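Local coordinates for neurotoxin (Clostridium botulinum, PDB 3N7L), which probably binds gangliosides on nerve cells as the receptor-binding domain of a botulinum neurotoxin of serotype D/C, at residues 306-310 with 311-315; 337-340 with 341-345; 387-391 with 392-396. One frame throughout, in Å; residues are numbered along the deposited sequence.

Contact 1: residues 306-310 with 311-315; sequences NTTID and NKQYS
A beta hairpin of the trefoil-like C-terminal receptor-binding region turns here: strands 302-308 and 313-318 run antiparallel, their short ends 151° apart in direction. Thr307 and Tyr314 form a hydrogen-bonded pair, Thr307 N giving to Tyr314 O at 2.9 Å and Tyr314 N to Thr307 O at the same length. Closer to the turn, Ile309 N gives a longer hydrogen bond to Lys312 O, 3.2 Å. Asn306 and Gln313 share one face of the hairpin. Their side chains cross at about a right angle with the amide planes stacked and 29° apart, and Asn306 CB lies 3.8 Å from Gln313 OE1. Asn306 ND2 adds a weak bond of 3.3 Å to Tyr314 O, an acceptor that already serves Thr307 N. On the other face the Tyr314 ring, its CG anti to the carbonyl carbon (chi1 -56°), runs back toward the turn, where CE1 meets Ile309 CB at 3.9 Å. Outside the hairpin, Thr307 OG1 bonds to Lys282 O, just before strand 283-287, and Ser315 OG to Leu335 O of strand 329-335 and to Gln337 OE1, while Ile309 and Tyr314 both pack on Lys261 of strand 257-262.

Contact 2: residues 337-340 with 341-345; sequences QPMD and EIRKY
Pro338 and Glu341 meet in the first turn of the short helix 339-345, with Pro338 at the N-cap position. The backbone bonds define that turn. Pro338 O receives Ile342 N at 3.1 Å, with the donor in the carbonyl plane; Glu341 N approaches the same oxygen, but its N-H...O angle of 127° makes that bond weak. One residue on, Arg343 N gives to Met339 O at 2.9 Å, a straighter bond of 162°.

Side-chain packing surrounds these bonds. The Pro338 ring and the Glu341 chain lie side by side and point the same way, CG to CG at 3.7 Å. Gln337 puts its CG between the backbone N and the carbonyl carbon (chi1 58°), and from there its extended chain passes beside the helix: its CG touches Ile342 CG1 at 3.7 Å, and the polar NE2 merely lies against Glu341 CB, 3.6 Å away, while OE1 is taken up by Ser315 of the neighbouring strand 313-318. The Met339 chain, bent at chi2 and chi3, brings CE to 4.1 Å from Ile342 CD1. Both Met339 and Ile342 also pack against Tyr304 of strand 302-308. Further along, Lys344 CB sits over the centre of one face of the Tyr345 ring.

Of charged contacts there is one, and it is long. Lys344 NZ and Glu341 OE2 form a salt bridge at 3.5 Å; a bend at chi3 in the otherwise extended lysine chain brings NZ to the carboxylate.

Chemically, the first turn is held by Pro338 O and Met339 O, each accepting backbone N-H groups from the following turn, with largely aliphatic side-chain surfaces alongside; the salt bridge is weak by its geometry.

Contact 3: residues 387-391 with 392-396; sequences GDDYW and FNHEY. With SO4 (sulfate ion), chain B.
Asp389 and Tyr396 make the tight end of this contact, where the loop following strand 373-384 returns into strand 394-402. Tyr396 OH gives a hydrogen bond to Asp389 OD2, modelled at a very short 2.4 Å, a length that is doubtful in detail. Firmer evidence is that the carboxylate lies nearly coplanar with the phenol, 19° between planes, with OD2 at the edge of the ring. Beside it the His394 ring brings CD2 to 3.2 Å from Asp389 CG, the two planes 37° apart. Further partners fix the carboxylate: Lys262 NZ makes a salt bridge to Asp389 OD1 and a hydrogen bond to Tyr396 OH, and Leu386 N bonds to OD2.

At the outer end Tyr390, Trp391 and Phe392 are exposed, and the two segments meet there through residues adjacent in sequence. Trp391 CB makes a CH-pi contact, 4.2 Å from the centroid of the Phe392 ring, while Tyr390 CD1 lies over the centre of the indole. A sulfate, probably from the crystallisation liquor, bridges this aromatic tip and His394. Its O4 accepts His394 NE2 at 2.8 Å and Phe392 N at 3.0 Å, plus a weak bond from Tyr390 N; its O2 takes Trp391 N at 3.0 Å and Tyr390 N at 3.1 Å. Chi1 of -55° carries the His394 ring toward the loop, and its rotation about CB-CG presents NE2 to the anion.

Three successive backbone N-H groups and a histidine thus converge on one anion, and the bound sulfate would probably favour a protonated imidazole. An anion-accepting, aromatic-tipped loop is consistent with the ganglioside-binding loop described for this toxin, though sulfate alone does not establish a sugar site.

How the contacts relate
All three are surface contacts within the C-terminal receptor-binding region, and none belongs to its core. Burial still differs: Thr307 and Ser315 are buried in contact 1 and Ile342 in contact 2, whereas no touching residue of contact 3 is. Contacts 1 and 2 are neighbours, their centres 15 Å apart, and Ser315 of the hairpin touches contact 2 directly. Contact 3 stands apart, its nearest atoms about 12 Å from contact 1 and about 17 Å from contact 2, yet it reaches the same sheet as contact 1. Chemistry follows place: paired strands in contact 1, helical backbone bonds with aliphatic packing in contact 2, and in contact 3 a protruding loop with a buttressed carboxylate and an anion held largely by backbone N-H groups.

Contact 1: residues 306-310 with 311-315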
loop_
_atom_site.group_PDB
_atom_site.type_symbol
_atom_site.label_atom_id
_atom_site.label_comp_id
_atom_site.label_asym_id
_atom_site.label_seq_id
_atom_site.Cartn_x
_atom_site.Cartn_y
_atom_site.Cartn_z
ATOM N N ASN A 306 -7.457 21.828 1.862
ATOM C CA ASN A 306 -8.358 22.625 1.033
ATOM C C ASN A 306 -9.333 21.648 0.384
ATOM O O ASN A 306 -9.027 20.466 0.239
ATOM C CB ASN A 306 -7.580 23.345 -0.080
ATOM C CG ASN A 306 -7.111 24.730 0.318
ATOM O OD1 ASN A 306 -6.238 25.304 -0.329
ATOM N ND2 ASN A 306 -7.696 25.281 1.368
ATOM N N THR A 307 -10.506 22.136 0.000
ATOM C CA THR A 307 -11.482 21.295 -0.682
ATOM C C THR A 307 -12.430 22.147 -1.507
ATOM O O THR A 307 -12.906 23.179 -1.048
ATOM C CB THR A 307 -12.309 20.427 0.297
ATOM O OG1 THR A 307 -13.250 19.637 -0.450
ATOM C CG2 THR A 307 -13.056 21.299 1.307
ATOM N N THR A 308 -12.685 21.710 -2.734
ATOM C CA THR A 308 -13.581 22.421 -3.631
ATOM C C THR A 308 -14.944 21.756 -3.566
ATOM O O THR A 308 -15.085 20.589 -3.919
ATOM C CB THR A 308 -13.061 22.372 -5.082
ATOM O OG1 THR A 308 -11.784 23.019 -5.148
ATOM C CG2 THR A 308 -14.039 23.073 -6.034
ATOM N N ILE A 309 -15.955 22.483 -3.106
ATOM C CA ILE A 309 -17.273 21.874 -3.022
ATOM C C ILE A 309 -18.082 22.140 -4.283
ATOM O O ILE A 309 -18.263 21.235 -5.107
ATOM C CB ILE A 309 -18.029 22.332 -1.754
ATOM C CG1 ILE A 309 -17.596 21.471 -0.559
ATOM C CG2 ILE A 309 -19.528 22.156 -1.938
ATOM C CD1 ILE A 309 -16.122 21.417 -0.311
ATOM N N ASP A 310 -18.583 23.352 -4.452
ATOM C CA ASP A 310 -19.325 23.641 -5.668
ATOM C C ASP A 310 -18.294 24.232 -6.603
ATOM O O ASP A 310 -17.585 23.512 -7.312
ATOM C CB ASP A 310 -20.443 24.646 -5.394
ATOM C CG ASP A 310 -21.754 23.971 -5.029
ATOM O OD1 ASP A 310 -21.749 23.092 -4.139
ATOM O OD2 ASP A 310 -22.795 24.322 -5.633
ATOM N N ASN A 311 -18.209 25.551 -6.588
ATOM C CA ASN A 311 -17.238 26.263 -7.389
ATOM C C ASN A 311 -16.579 27.239 -6.444
ATOM O O ASN A 311 -16.258 28.362 -6.811
ATOM C CB ASN A 311 -17.918 26.993 -8.542
ATOM C CG ASN A 311 -18.122 26.100 -9.741
ATOM O OD1 ASN A 311 -17.153 25.667 -10.370
ATOM N ND2 ASN A 311 -19.380 25.802 -10.058
ATOM N N LYS A 312 -16.414 26.795 -5.203
ATOM C CA LYS A 312 -15.779 27.606 -4.181
ATOM C C LYS A 312 -14.838 26.688 -3.438
ATOM O O LYS A 312 -15.007 25.468 -3.458
ATOM C CB LYS A 312 -16.817 28.186 -3.215
ATOM C CG LYS A 312 -18.066 28.724 -3.904
ATOM C CD LYS A 312 -18.805 29.785 -3.087
ATOM C CE LYS A 312 -18.686 29.586 -1.580
ATOM N NZ LYS A 312 -17.374 30.083 -1.054
ATOM N N GLN A 313 -13.841 27.262 -2.786
ATOM C CA GLN A 313 -12.904 26.439 -2.048
ATOM C C GLN A 313 -12.923 26.780 -0.569
ATOM O O GLN A 313 -12.999 27.945 -0.177
ATOM C CB GLN A 313 -11.494 26.591 -2.607
ATOM C CG GLN A 313 -10.714 25.305 -2.542
ATOM C CD GLN A 313 -9.338 25.402 -3.164
ATOM O OE1 GLN A 313 -8.763 24.391 -3.569
ATOM N NE2 GLN A 313 -8.795 26.612 -3.234
ATOM N N TYR A 314 -12.879 25.741 0.251
ATOM C CA TYR A 314 -12.884 25.911 1.686
ATOM C C TYR A 314 -11.639 25.239 2.238
ATOM O O TYR A 314 -10.933 24.532 1.520
ATOM C CB TYR A 314 -14.123 25.244 2.303
ATOM C CG TYR A 314 -15.447 25.719 1.737
ATOM C CD1 TYR A 314 -15.913 25.257 0.504
ATOM C CD2 TYR A 314 -16.220 26.651 2.426
ATOM C CE1 TYR A 314 -17.125 25.717 -0.032
ATOM C CE2 TYR A 314 -17.428 27.121 1.904
ATOM C CZ TYR A 314 -17.874 26.652 0.676
ATOM O OH TYR A 314 -19.058 27.135 0.158
ATOM N N SER A 315 -11.358 25.486 3.509
ATOM C CA SER A 315 -10.235 24.836 4.168
ATOM C C SER A 315 -10.873 24.168 5.378
ATOM O O SER A 315 -11.889 24.649 5.888
ATOM C CB SER A 315 -9.176 25.849 4.610
ATOM O OG SER A 315 -9.731 26.849 5.440
#

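Contact 2: residues 337-340 with 341-345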
loop_
_atom_site.group_PDB
_atom_site.type_symbol
_atom_site.label_atom_id
_atom_site.label_comp_id
_atom_site.label_asym_id
_atom_site.label_seq_id
_atom_site.Cartn_x
_atom_site.Cartn_y
_atom_site.Cartn_z
ATOM N N GLN A 337 -12.011 30.624 4.911
ATOM C CA GLN A 337 -11.267 31.486 5.825
ATOM C C GLN A 337 -9.866 31.885 5.356
ATOM O O GLN A 337 -9.218 31.162 4.600
ATOM C CB GLN A 337 -11.145 30.761 7.169
ATOM C CG GLN A 337 -10.459 29.401 7.020
ATOM C CD GLN A 337 -10.521 28.535 8.271
ATOM O OE1 GLN A 337 -10.143 27.354 8.245
ATOM N NE2 GLN A 337 -10.985 29.111 9.367
ATOM N N PRO A 338 -9.379 33.047 5.816
ATOM C CA PRO A 338 -8.040 33.518 5.439
ATOM C C PRO A 338 -6.952 32.714 6.170
ATOM O O PRO A 338 -7.246 31.968 7.103
ATOM C CB PRO A 338 -8.067 34.998 5.834
ATOM C CG PRO A 338 -9.005 35.030 6.987
ATOM C CD PRO A 338 -10.110 34.077 6.578
ATOM N N MET A 339 -5.702 32.867 5.740
ATOM C CA MET A 339 -4.577 32.125 6.315
ATOM C C MET A 339 -4.384 32.285 7.828
ATOM O O MET A 339 -4.081 31.306 8.517
ATOM C CB MET A 339 -3.289 32.503 5.580
ATOM C CG MET A 339 -2.134 31.516 5.762
ATOM S SD MET A 339 -2.558 29.798 5.310
ATOM C CE MET A 339 -3.038 30.009 3.604
ATOM N N ASP A 340 -4.547 33.501 8.347
ATOM C CA ASP A 340 -4.393 33.723 9.785
ATOM C C ASP A 340 -5.349 32.819 10.561
ATOM O O ASP A 340 -5.006 32.321 11.632
ATOM C CB ASP A 340 -4.666 35.191 10.148
ATOM C CG ASP A 340 -3.505 36.111 9.792
ATOM O OD1 ASP A 340 -3.655 37.342 9.940
ATOM O OD2 ASP A 340 -2.442 35.606 9.364
ATOM N N GLU A 341 -6.546 32.604 10.020
ATOM C CA GLU A 341 -7.527 31.746 10.677
ATOM C C GLU A 341 -7.147 30.272 10.535
ATOM O O GLU A 341 -7.345 29.477 11.454
ATOM C CB GLU A 341 -8.923 31.986 10.096
ATOM C CG GLU A 341 -9.444 33.399 10.318
ATOM C CD GLU A 341 -9.360 33.827 11.774
ATOM O OE1 GLU A 341 -9.988 33.163 12.627
ATOM O OE2 GLU A 341 -8.660 34.824 12.068
ATOM N N ILE A 342 -6.599 29.908 9.380
ATOM C CA ILE A 342 -6.183 28.528 9.154
ATOM C C ILE A 342 -5.075 28.126 10.132
ATOM O O ILE A 342 -5.088 27.026 10.686
ATOM C CB ILE A 342 -5.672 28.328 7.710
ATOM C CG1 ILE A 342 -6.835 28.488 6.724
ATOM C CG2 ILE A 342 -5.012 26.954 7.572
ATOM C CD1 ILE A 342 -6.435 28.358 5.263
ATOM N N ARG A 343 -4.127 29.029 10.353
ATOM C CA ARG A 343 -3.013 28.751 11.254
ATOM C C ARG A 343 -3.483 28.484 12.681
ATOM O O ARG A 343 -2.859 27.714 13.416
ATOM C CB ARG A 343 -2.028 29.925 11.240
ATOM C CG ARG A 343 -1.461 30.221 9.857
ATOM C CD ARG A 343 -0.598 31.473 9.861
ATOM N NE ARG A 343 0.740 31.203 10.371
ATOM C CZ ARG A 343 1.688 30.572 9.681
ATOM N NH1 ARG A 343 1.446 30.151 8.447
ATOM N NH2 ARG A 343 2.877 30.354 10.229
ATOM N N LYS A 344 -4.593 29.101 13.067
ATOM C CA LYS A 344 -5.116 28.924 14.418
ATOM C C LYS A 344 -6.152 27.820 14.573
ATOM O O LYS A 344 -6.221 27.176 15.621
ATOM C CB LYS A 344 -5.722 30.235 14.927
ATOM C CG LYS A 344 -4.718 31.372 15.048
ATOM C CD LYS A 344 -5.361 32.636 15.580
ATOM C CE LYS A 344 -6.422 33.163 14.632
ATOM N NZ LYS A 344 -6.935 34.489 15.077
ATOM N N TYR A 345 -6.961 27.591 13.543
ATOM C CA TYR A 345 -8.008 26.586 13.659
ATOM C C TYR A 345 -7.994 25.416 12.684
ATOM O O TYR A 345 -8.807 24.503 12.823
ATOM C CB TYR A 345 -9.368 27.274 13.578
ATOM C CG TYR A 345 -9.481 28.463 14.495
ATOM C CD1 TYR A 345 -9.282 28.327 15.869
ATOM C CD2 TYR A 345 -9.761 29.732 13.991
ATOM C CE1 TYR A 345 -9.358 29.425 16.721
ATOM C CE2 TYR A 345 -9.839 30.840 14.832
ATOM C CZ TYR A 345 -9.636 30.678 16.196
ATOM O OH TYR A 345 -9.711 31.769 17.029
#

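Contact 3: residues 387-391 with 392-396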
loop_
_atom_site.group_PDB
_atom_site.type_symbol
_atom_site.label_atom_id
_atom_site.label_comp_id
_atom_site.label_asym_id
_atom_site.label_seq_id
_atom_site.Cartn_x
_atom_site.Cartn_y
_atom_site.Cartn_z
ATOM N N GLY A 387 -26.537 23.372 8.995
ATOM C CA GLY A 387 -27.264 23.949 7.879
ATOM C C GLY A 387 -28.676 24.397 8.210
ATOM O O GLY A 387 -28.894 25.181 9.137
ATOM N N ASP A 388 -29.643 23.890 7.454
ATOM C CA ASP A 388 -31.030 24.260 7.673
ATOM C C ASP A 388 -31.734 23.490 8.793
ATOM O O ASP A 388 -32.952 23.591 8.934
ATOM C CB ASP A 388 -31.822 24.135 6.366
ATOM C CG ASP A 388 -31.903 22.708 5.862
ATOM O OD1 ASP A 388 -32.458 22.503 4.758
ATOM O OD2 ASP A 388 -31.418 21.791 6.562
ATOM N N ASP A 389 -30.985 22.722 9.588
ATOM C CA ASP A 389 -31.597 21.998 10.705
ATOM C C ASP A 389 -32.218 23.056 11.603
ATOM O O ASP A 389 -31.569 24.054 11.927
ATOM C CB ASP A 389 -30.562 21.224 11.520
ATOM C CG ASP A 389 -30.067 19.991 10.812
ATOM O OD1 ASP A 389 -30.740 19.545 9.860
ATOM O OD2 ASP A 389 -29.012 19.461 11.222
ATOM N N TYR A 390 -33.461 22.838 12.022
ATOM C CA TYR A 390 -34.130 23.822 12.864
ATOM C C TYR A 390 -34.853 23.254 14.077
ATOM O O TYR A 390 -34.472 23.531 15.216
ATOM C CB TYR A 390 -35.112 24.637 12.010
ATOM C CG TYR A 390 -35.719 25.819 12.729
ATOM C CD1 TYR A 390 -36.947 25.713 13.380
ATOM C CD2 TYR A 390 -35.055 27.047 12.770
ATOM C CE1 TYR A 390 -37.501 26.798 14.056
ATOM C CE2 TYR A 390 -35.600 28.140 13.444
ATOM C CZ TYR A 390 -36.822 28.008 14.084
ATOM O OH TYR A 390 -37.358 29.084 14.749
ATOM N N TRP A 391 -35.882 22.447 13.836
ATOM C CA TRP A 391 -36.686 21.882 14.916
ATOM C C TRP A 391 -36.062 20.788 15.776
ATOM O O TRP A 391 -36.302 20.733 16.984
ATOM C CB TRP A 391 -38.008 21.355 14.353
ATOM C CG TRP A 391 -38.818 22.401 13.661
ATOM C CD1 TRP A 391 -38.992 22.547 12.315
ATOM C CD2 TRP A 391 -39.552 23.462 14.281
ATOM N NE1 TRP A 391 -39.797 23.635 12.056
ATOM C CE2 TRP A 391 -40.154 24.214 13.246
ATOM C CE3 TRP A 391 -39.760 23.851 15.610
ATOM C CZ2 TRP A 391 -40.952 25.335 13.500
ATOM C CZ3 TRP A 391 -40.554 24.967 15.865
ATOM C CH2 TRP A 391 -41.142 25.694 14.812
ATOM N N PHE A 392 -35.272 19.916 15.164
ATOM C CA PHE A 392 -34.672 18.808 15.896
ATOM C C PHE A 392 -33.175 18.690 15.695
ATOM O O PHE A 392 -32.612 19.259 14.765
ATOM C CB PHE A 392 -35.306 17.486 15.448
ATOM C CG PHE A 392 -36.796 17.433 15.619
ATOM C CD1 PHE A 392 -37.363 17.304 16.884
ATOM C CD2 PHE A 392 -37.636 17.516 14.509
ATOM C CE1 PHE A 392 -38.748 17.255 17.045
ATOM C CE2 PHE A 392 -39.023 17.469 14.659
ATOM C CZ PHE A 392 -39.581 17.337 15.927
ATOM N N ASN A 393 -32.542 17.937 16.587
ATOM C CA ASN A 393 -31.124 17.658 16.481
ATOM C C ASN A 393 -31.047 16.386 15.634
ATOM O O ASN A 393 -31.996 15.600 15.602
ATOM C CB ASN A 393 -30.525 17.425 17.865
ATOM C CG ASN A 393 -30.334 18.712 18.630
ATOM O OD1 ASN A 393 -29.493 19.533 18.272
ATOM N ND2 ASN A 393 -31.125 18.906 19.678
ATOM N N HIS A 394 -29.933 16.195 14.942
ATOM C CA HIS A 394 -29.751 15.037 14.077
ATOM C C HIS A 394 -28.371 14.451 14.307
ATOM O O HIS A 394 -27.416 15.184 14.574
ATOM C CB HIS A 394 -29.864 15.453 12.606
ATOM C CG HIS A 394 -31.140 16.157 12.272
ATOM N ND1 HIS A 394 -32.281 15.488 11.884
ATOM C CD2 HIS A 394 -31.468 17.471 12.310
ATOM C CE1 HIS A 394 -33.257 16.359 11.698
ATOM N NE2 HIS A 394 -32.790 17.568 11.950
ATOM N N GLU A 395 -28.273 13.132 14.208
ATOM C CA GLU A 395 -26.998 12.447 14.374
ATOM C C GLU A 395 -26.180 12.651 13.104
ATOM O O GLU A 395 -26.668 12.425 12.000
ATOM C CB GLU A 395 -27.221 10.944 14.608
ATOM C CG GLU A 395 -27.729 10.588 16.013
ATOM C CD GLU A 395 -26.623 10.589 17.071
ATOM O OE1 GLU A 395 -26.946 10.689 18.275
ATOM O OE2 GLU A 395 -25.432 10.473 16.706
ATOM N N TYR A 396 -24.942 13.100 13.269
ATOM C CA TYR A 396 -24.039 13.313 12.150
ATOM C C TYR A 396 -22.716 12.643 12.465
ATOM O O TYR A 396 -22.178 12.803 13.568
ATOM C CB TYR A 396 -23.781 14.814 11.915
ATOM C CG TYR A 396 -24.966 15.574 11.359
ATOM C CD1 TYR A 396 -25.430 15.330 10.065
ATOM C CD2 TYR A 396 -25.648 16.504 12.137
ATOM C CE1 TYR A 396 -26.554 15.993 9.564
ATOM C CE2 TYR A 396 -26.770 17.170 11.647
ATOM C CZ TYR A 396 -27.217 16.908 10.362
ATOM O OH TYR A 396 -28.337 17.550 9.878
HETATM S S SO4 B . -35.510 19.906 11.135
HETATM O O1 SO4 B . -36.626 18.992 11.394
HETATM O O2 SO4 B . -36.010 21.289 11.071
HETATM O O3 SO4 B . -34.855 19.561 9.847
HETATM O O4 SO4 B . -34.529 19.771 12.232
#